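Long-range contact in 4'-phospho-dehydrooxetanocin synthase (Bacillus megaterium, PDB 5UL3), which catalyses the oxidative ring contraction of dAMP to an oxetane aldehyde in oxetanocin A biosynthesis, using cobalamin, a [4Fe-4S] cluster and S-adenosylmethionine: residues 632-644 with 686-700. Numbering follows the deposited sequence.
With EDO (1,2-ethanediol), chain T; EDO (1,2-ethanediol), chain B; EDO (1,2-ethanediol), chain H.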
loop_
_atom_site.group_PDB
_atom_site.type_symbol
_atom_site.label_atom_id
_atom_site.label_comp_id
_atom_site.label_asym_id
_atom_site.label_seq_id
_atom_site.Cartn_x
_atom_site.Cartn_y
_atom_site.Cartn_z
ATOM N N THR A 632 6.033 27.503 1.246
ATOM C CA THR A 632 7.196 28.237 1.707
ATOM C C THR A 632 8.071 27.367 2.596
ATOM O O THR A 632 9.305 27.383 2.472
ATOM C CB THR A 632 6.730 29.501 2.434
ATOM O OG1 THR A 632 6.014 30.305 1.495
ATOM C CG2 THR A 632 7.913 30.285 2.961
ATOM N N HIS A 633 7.446 26.604 3.493
ATOM C CA HIS A 633 8.183 25.676 4.347
ATOM C C HIS A 633 9.001 24.683 3.527
ATOM O O HIS A 633 10.174 24.430 3.831
ATOM C CB HIS A 633 7.208 24.926 5.248
ATOM C CG HIS A 633 7.807 23.747 5.946
ATOM N ND1 HIS A 633 7.413 22.451 5.689
ATOM C CD2 HIS A 633 8.763 23.667 6.902
ATOM C CE1 HIS A 633 8.105 21.625 6.457
ATOM N NE2 HIS A 633 8.928 22.340 7.203
ATOM N N ARG A 634 8.394 24.111 2.486
ATOM C CA ARG A 634 9.112 23.164 1.634
ATOM C C ARG A 634 10.299 23.835 0.965
ATOM O O ARG A 634 11.391 23.263 0.882
ATOM C CB ARG A 634 8.160 22.588 0.584
ATOM C CG ARG A 634 8.837 21.642 -0.405
ATOM C CD ARG A 634 7.879 21.307 -1.556
ATOM N NE ARG A 634 6.706 20.544 -1.126
ATOM C CZ ARG A 634 6.648 19.216 -1.078
ATOM N NH1 ARG A 634 7.708 18.464 -1.423
ATOM N NH2 ARG A 634 5.522 18.634 -0.695
ATOM N N GLU A 635 10.091 25.048 0.469
ATOM C CA GLU A 635 11.161 25.822 -0.140
ATOM C C GLU A 635 12.290 26.073 0.858
ATOM O O GLU A 635 13.469 25.841 0.560
ATOM C CB GLU A 635 10.542 27.123 -0.655
ATOM C CG GLU A 635 11.378 28.035 -1.488
ATOM C CD GLU A 635 10.536 29.192 -2.006
ATOM O OE1 GLU A 635 9.694 28.952 -2.896
ATOM O OE2 GLU A 635 10.674 30.321 -1.490
ATOM N N ILE A 636 11.942 26.507 2.072
ATOM C CA ILE A 636 12.958 26.763 3.092
ATOM C C ILE A 636 13.694 25.476 3.445
ATOM O O ILE A 636 14.912 25.480 3.659
ATOM C CB ILE A 636 12.325 27.403 4.344
ATOM C CG1 ILE A 636 11.712 28.769 4.018
ATOM C CG2 ILE A 636 13.358 27.539 5.460
ATOM C CD1 ILE A 636 10.837 29.312 5.178
ATOM N N SER A 637 12.968 24.355 3.505
ATOM C CA SER A 637 13.595 23.072 3.818
ATOM C C SER A 637 14.536 22.619 2.708
ATOM O O SER A 637 15.593 22.041 2.988
ATOM C CB SER A 637 12.523 22.007 4.067
ATOM O OG SER A 637 11.749 22.335 5.215
ATOM N N HIS A 638 14.166 22.843 1.444
ATOM C CA HIS A 638 15.078 22.483 0.364
ATOM C C HIS A 638 16.364 23.297 0.447
ATOM O O HIS A 638 17.474 22.755 0.355
ATOM C CB HIS A 638 14.435 22.693 -1.005
ATOM C CG HIS A 638 15.416 22.547 -2.127
ATOM N ND1 HIS A 638 15.769 21.317 -2.641
ATOM C CD2 HIS A 638 16.172 23.460 -2.782
ATOM C CE1 HIS A 638 16.685 21.483 -3.583
ATOM N NE2 HIS A 638 16.949 22.774 -3.686
ATOM N N PHE A 639 16.236 24.608 0.601
ATOM C CA PHE A 639 17.438 25.421 0.537
ATOM C C PHE A 639 18.229 25.394 1.832
ATOM O O PHE A 639 19.387 25.828 1.837
ATOM C CB PHE A 639 17.077 26.841 0.112
ATOM C CG PHE A 639 16.742 26.940 -1.342
ATOM C CD1 PHE A 639 17.732 26.766 -2.300
ATOM C CD2 PHE A 639 15.443 27.153 -1.759
ATOM C CE1 PHE A 639 17.430 26.827 -3.662
ATOM C CE2 PHE A 639 15.132 27.204 -3.112
ATOM C CZ PHE A 639 16.121 27.044 -4.065
ATOM N N LEU A 640 17.657 24.850 2.907
ATOM C CA LEU A 640 18.459 24.524 4.079
ATOM C C LEU A 640 19.630 23.627 3.704
ATOM O O LEU A 640 20.781 23.906 4.059
ATOM C CB LEU A 640 17.607 23.836 5.138
ATOM C CG LEU A 640 18.436 23.093 6.184
ATOM C CD1 LEU A 640 19.154 24.082 7.162
ATOM C CD2 LEU A 640 17.588 22.082 6.941
ATOM N N LEU A 641 19.349 22.526 2.998
ATOM C CA LEU A 641 20.426 21.615 2.628
ATOM C C LEU A 641 21.408 22.275 1.666
ATOM O O LEU A 641 22.623 22.059 1.766
ATOM C CB LEU A 641 19.862 20.332 2.022
ATOM C CG LEU A 641 20.933 19.296 1.701
ATOM C CD1 LEU A 641 21.813 19.077 2.923
ATOM C CD2 LEU A 641 20.266 17.986 1.267
ATOM N N LYS A 642 20.908 23.077 0.723
ATOM C CA LYS A 642 21.817 23.785 -0.168
ATOM C C LYS A 642 22.712 24.732 0.626
ATOM O O LYS A 642 23.912 24.847 0.348
ATOM C CB LYS A 642 21.030 24.540 -1.239
ATOM C CG LYS A 642 21.883 25.055 -2.381
ATOM C CD LYS A 642 21.030 25.704 -3.456
ATOM C CE LYS A 642 21.748 25.744 -4.806
ATOM N NZ LYS A 642 21.912 24.413 -5.507
ATOM N N TYR A 643 22.150 25.354 1.661
ATOM C CA TYR A 643 22.912 26.247 2.528
ATOM C C TYR A 643 23.949 25.484 3.346
ATOM O O TYR A 643 25.091 25.943 3.490
ATOM C CB TYR A 643 21.938 26.997 3.429
ATOM C CG TYR A 643 22.542 28.035 4.345
ATOM C CD1 TYR A 643 23.094 29.200 3.839
ATOM C CD2 TYR A 643 22.514 27.863 5.717
ATOM C CE1 TYR A 643 23.630 30.168 4.687
ATOM C CE2 TYR A 643 23.041 28.828 6.575
ATOM C CZ TYR A 643 23.600 29.969 6.055
ATOM O OH TYR A 643 24.126 30.909 6.914
ATOM N N LEU A 644 23.575 24.324 3.898
ATOM C CA LEU A 644 24.542 23.517 4.643
ATOM C C LEU A 644 25.691 23.054 3.750
ATOM O O LEU A 644 26.861 23.116 4.151
ATOM C CB LEU A 644 23.845 22.319 5.293
ATOM C CG LEU A 644 22.864 22.626 6.433
ATOM C CD1 LEU A 644 22.066 21.379 6.825
ATOM C CD2 LEU A 644 23.614 23.157 7.628
ATOM N N ILE A 686 27.661 22.495 12.077
ATOM C CA ILE A 686 26.450 22.267 11.291
ATOM C C ILE A 686 25.224 22.797 12.036
ATOM O O ILE A 686 24.391 23.504 11.456
ATOM C CB ILE A 686 26.338 20.771 10.934
ATOM C CG1 ILE A 686 27.330 20.440 9.823
ATOM C CG2 ILE A 686 24.923 20.388 10.488
ATOM C CD1 ILE A 686 27.524 18.952 9.580
ATOM N N LEU A 687 25.129 22.520 13.338
ATOM C CA LEU A 687 24.018 23.047 14.130
ATOM C C LEU A 687 24.001 24.571 14.141
ATOM O O LEU A 687 22.927 25.183 14.073
ATOM C CB LEU A 687 24.080 22.509 15.556
ATOM C CG LEU A 687 23.675 21.057 15.797
ATOM C CD1 LEU A 687 23.332 20.863 17.265
ATOM C CD2 LEU A 687 22.506 20.642 14.910
ATOM N N ASN A 688 25.176 25.207 14.259
ATOM C CA ASN A 688 25.227 26.668 14.241
ATOM C C ASN A 688 24.751 27.215 12.907
ATOM O O ASN A 688 24.079 28.252 12.853
ATOM C CB ASN A 688 26.653 27.171 14.505
ATOM C CG ASN A 688 27.033 27.146 15.968
ATOM O OD1 ASN A 688 26.176 27.123 16.855
ATOM N ND2 ASN A 688 28.336 27.161 16.230
ATOM N N VAL A 689 25.124 26.547 11.817
ATOM C CA VAL A 689 24.666 26.954 10.493
ATOM C C VAL A 689 23.152 26.809 10.399
ATOM O O VAL A 689 22.460 27.691 9.873
ATOM C CB VAL A 689 25.385 26.127 9.410
ATOM C CG1 VAL A 689 24.852 26.453 8.023
ATOM C CG2 VAL A 689 26.902 26.355 9.474
ATOM N N MET A 690 22.617 25.697 10.911
ATOM C CA MET A 690 21.175 25.466 10.841
ATOM C C MET A 690 20.409 26.440 11.726
ATOM O O MET A 690 19.331 26.908 11.343
ATOM C CB MET A 690 20.858 24.023 11.223
ATOM C CG MET A 690 19.393 23.646 11.038
ATOM S SD MET A 690 19.124 21.861 11.008
ATOM C CE MET A 690 19.559 21.366 12.675
ATOM N N THR A 691 20.942 26.758 12.916
ATOM C CA THR A 691 20.330 27.800 13.739
ATOM C C THR A 691 20.176 29.093 12.949
ATOM O O THR A 691 19.166 29.800 13.074
ATOM C CB THR A 691 21.166 28.044 15.001
ATOM O OG1 THR A 691 21.119 26.894 15.850
ATOM C CG2 THR A 691 20.644 29.248 15.766
ATOM N N ASN A 692 21.168 29.406 12.113
ATOM C CA ASN A 692 21.113 30.620 11.309
ATOM C C ASN A 692 20.014 30.524 10.263
ATOM O O ASN A 692 19.241 31.465 10.065
ATOM C CB ASN A 692 22.468 30.863 10.646
ATOM C CG ASN A 692 22.757 32.331 10.447
ATOM O OD1 ASN A 692 23.074 32.773 9.339
ATOM N ND2 ASN A 692 22.633 33.103 11.520
ATOM N N TRP A 693 19.935 29.384 9.574
ATOM C CA TRP A 693 18.895 29.200 8.574
ATOM C C TRP A 693 17.507 29.202 9.205
ATOM O O TRP A 693 16.540 29.643 8.579
ATOM C CB TRP A 693 19.132 27.892 7.822
ATOM C CG TRP A 693 18.357 27.813 6.566
ATOM C CD1 TRP A 693 17.215 27.081 6.339
ATOM C CD2 TRP A 693 18.640 28.505 5.350
ATOM N NE1 TRP A 693 16.790 27.271 5.043
ATOM C CE2 TRP A 693 17.649 28.134 4.416
ATOM C CE3 TRP A 693 19.644 29.395 4.954
ATOM C CZ2 TRP A 693 17.629 28.631 3.121
ATOM C CZ3 TRP A 693 19.625 29.885 3.669
ATOM C CH2 TRP A 693 18.626 29.500 2.761
ATOM N N GLN A 694 17.395 28.720 10.441
ATOM C CA GLN A 694 16.111 28.679 11.128
ATOM C C GLN A 694 15.494 30.066 11.279
ATOM O O GLN A 694 14.272 30.179 11.419
ATOM C CB GLN A 694 16.279 28.013 12.495
ATOM C CG GLN A 694 14.983 27.879 13.294
ATOM C CD GLN A 694 15.171 27.163 14.612
ATOM O OE1 GLN A 694 15.944 27.604 15.462
ATOM N NE2 GLN A 694 14.463 26.049 14.796
ATOM N N LEU A 695 16.309 31.127 11.239
ATOM C CA LEU A 695 15.761 32.481 11.247
ATOM C C LEU A 695 14.851 32.733 10.049
ATOM O O LEU A 695 13.958 33.585 10.114
ATOM C CB LEU A 695 16.903 33.503 11.268
ATOM C CG LEU A 695 17.792 33.449 12.509
ATOM C CD1 LEU A 695 19.009 34.349 12.294
ATOM C CD2 LEU A 695 17.004 33.894 13.743
ATOM N N ILE A 696 15.052 32.009 8.945
ATOM C CA ILE A 696 14.144 32.163 7.813
ATOM C C ILE A 696 12.818 31.476 8.105
ATOM O O ILE A 696 11.750 31.992 7.761
ATOM C CB ILE A 696 14.778 31.623 6.520
ATOM C CG1 ILE A 696 16.151 32.259 6.301
ATOM C CG2 ILE A 696 13.873 31.920 5.338
ATOM C CD1 ILE A 696 16.919 31.595 5.203
ATOM N N MET A 697 12.859 30.309 8.749
ATOM C CA MET A 697 11.616 29.679 9.183
ATOM C C MET A 697 10.874 30.563 10.180
ATOM O O MET A 697 9.639 30.630 10.164
ATOM C CB MET A 697 11.904 28.309 9.796
ATOM C CG MET A 697 10.664 27.503 10.115
ATOM S SD MET A 697 9.849 26.920 8.605
ATOM C CE MET A 697 8.377 26.263 9.376
ATOM N N GLU A 698 11.611 31.260 11.058
ATOM C CA GLU A 698 10.941 32.175 11.979
ATOM C C GLU A 698 10.177 33.239 11.209
ATOM O O GLU A 698 9.044 33.578 11.565
ATOM C CB GLU A 698 11.940 32.839 12.938
ATOM C CG GLU A 698 11.200 33.757 13.933
ATOM C CD GLU A 698 12.094 34.693 14.733
ATOM O OE1 GLU A 698 13.299 34.781 14.446
ATOM O OE2 GLU A 698 11.568 35.343 15.666
ATOM N N LYS A 699 10.771 33.757 10.135
ATOM C CA LYS A 699 10.119 34.806 9.360
ATOM C C LYS A 699 8.788 34.319 8.804
ATOM O O LYS A 699 7.774 35.027 8.869
ATOM C CB LYS A 699 11.037 35.278 8.232
ATOM C CG LYS A 699 10.396 36.315 7.326
ATOM C CD LYS A 699 11.433 37.121 6.569
ATOM C CE LYS A 699 10.781 38.270 5.815
ATOM N NZ LYS A 699 9.840 37.765 4.776
ATOM N N LEU A 700 8.775 33.101 8.262
ATOM C CA LEU A 700 7.524 32.494 7.815
ATOM C C LEU A 700 6.518 32.388 8.954
ATOM O O LEU A 700 5.346 32.743 8.800
ATOM C CB LEU A 700 7.804 31.108 7.223
ATOM C CG LEU A 700 6.587 30.214 6.965
ATOM C CD1 LEU A 700 5.654 30.903 5.989
ATOM C CD2 LEU A 700 6.998 28.789 6.440
HETATM C C1 EDO T . 3.152 22.222 -0.517
HETATM O O1 EDO T . 4.358 22.122 -1.292
HETATM C C2 EDO T . 2.575 20.836 -0.312
HETATM O O2 EDO T . 3.460 20.104 0.528
HETATM C C1 EDO B . 8.650 34.987 3.562
HETATM O O1 EDO B . 10.019 35.043 3.979
HETATM C C2 EDO B . 7.806 34.452 4.710
HETATM O O2 EDO B . 6.449 34.287 4.278
HETATM C C1 EDO H . 15.061 18.188 -1.114
HETATM O O1 EDO H . 14.504 19.045 -2.119
HETATM C C2 EDO H . 14.431 16.806 -1.299
HETATM O O2 EDO H . 15.040 15.905 -0.382
#
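W693 lays its indole against the backbone of residues 632-644 and donates a hydrogen bond across the contact: NE1 reaches the carbonyl O of I636 at 2.9 Å, with an N-H...O angle of 158° and the acceptor close to the indole plane. That oxygen also accepts the helical bond from L640 N, which arrives from the opposite face of the carbonyl, and the two donors share it. CG of W693, anti to the backbone N, carries the indole over the backbone at L640, where its face receives L640 CA.

L640 CA sits over the five-membered ring of W693, 3.6 Å from its centroid, and Y643 CB lies over the six-membered ring, both on the same face as CH-pi contacts. The Y643 ring makes an offset stack on the six-membered ring of W693, with centroids 4.6 Å apart and planes at 30°. I696 CD1 of W693's own helix lies against the other indole face. The NE1 bond and the covering of both faces together should restrict rotation of the indole.

Aliphatic packing continues both ways. I636 is a knob in the hole formed by W693, I696, M697 and L700; its CD1 lies 4.0 Å from I696 CG2. Beyond it, L700 CD1 meets T632 CG2 at 3.8 Å, while M697, its chain bent at chi2, brings CE to 3.6 Å from H633 CD2. Toward the other end, V689 CG1 touches Y643 CE2 and lies 3.5 Å from L644 CD2.

Helix 588-617 borders this pair through H633, L640 and I686. The axes of the two segments, parts of helices 620-648 and 683-709, run antiparallel at 167° and come within 10.1 Å, consistent with neighbours in the enzyme's C-terminal helix bundle, away from the cobalamin and iron-sulfur sites.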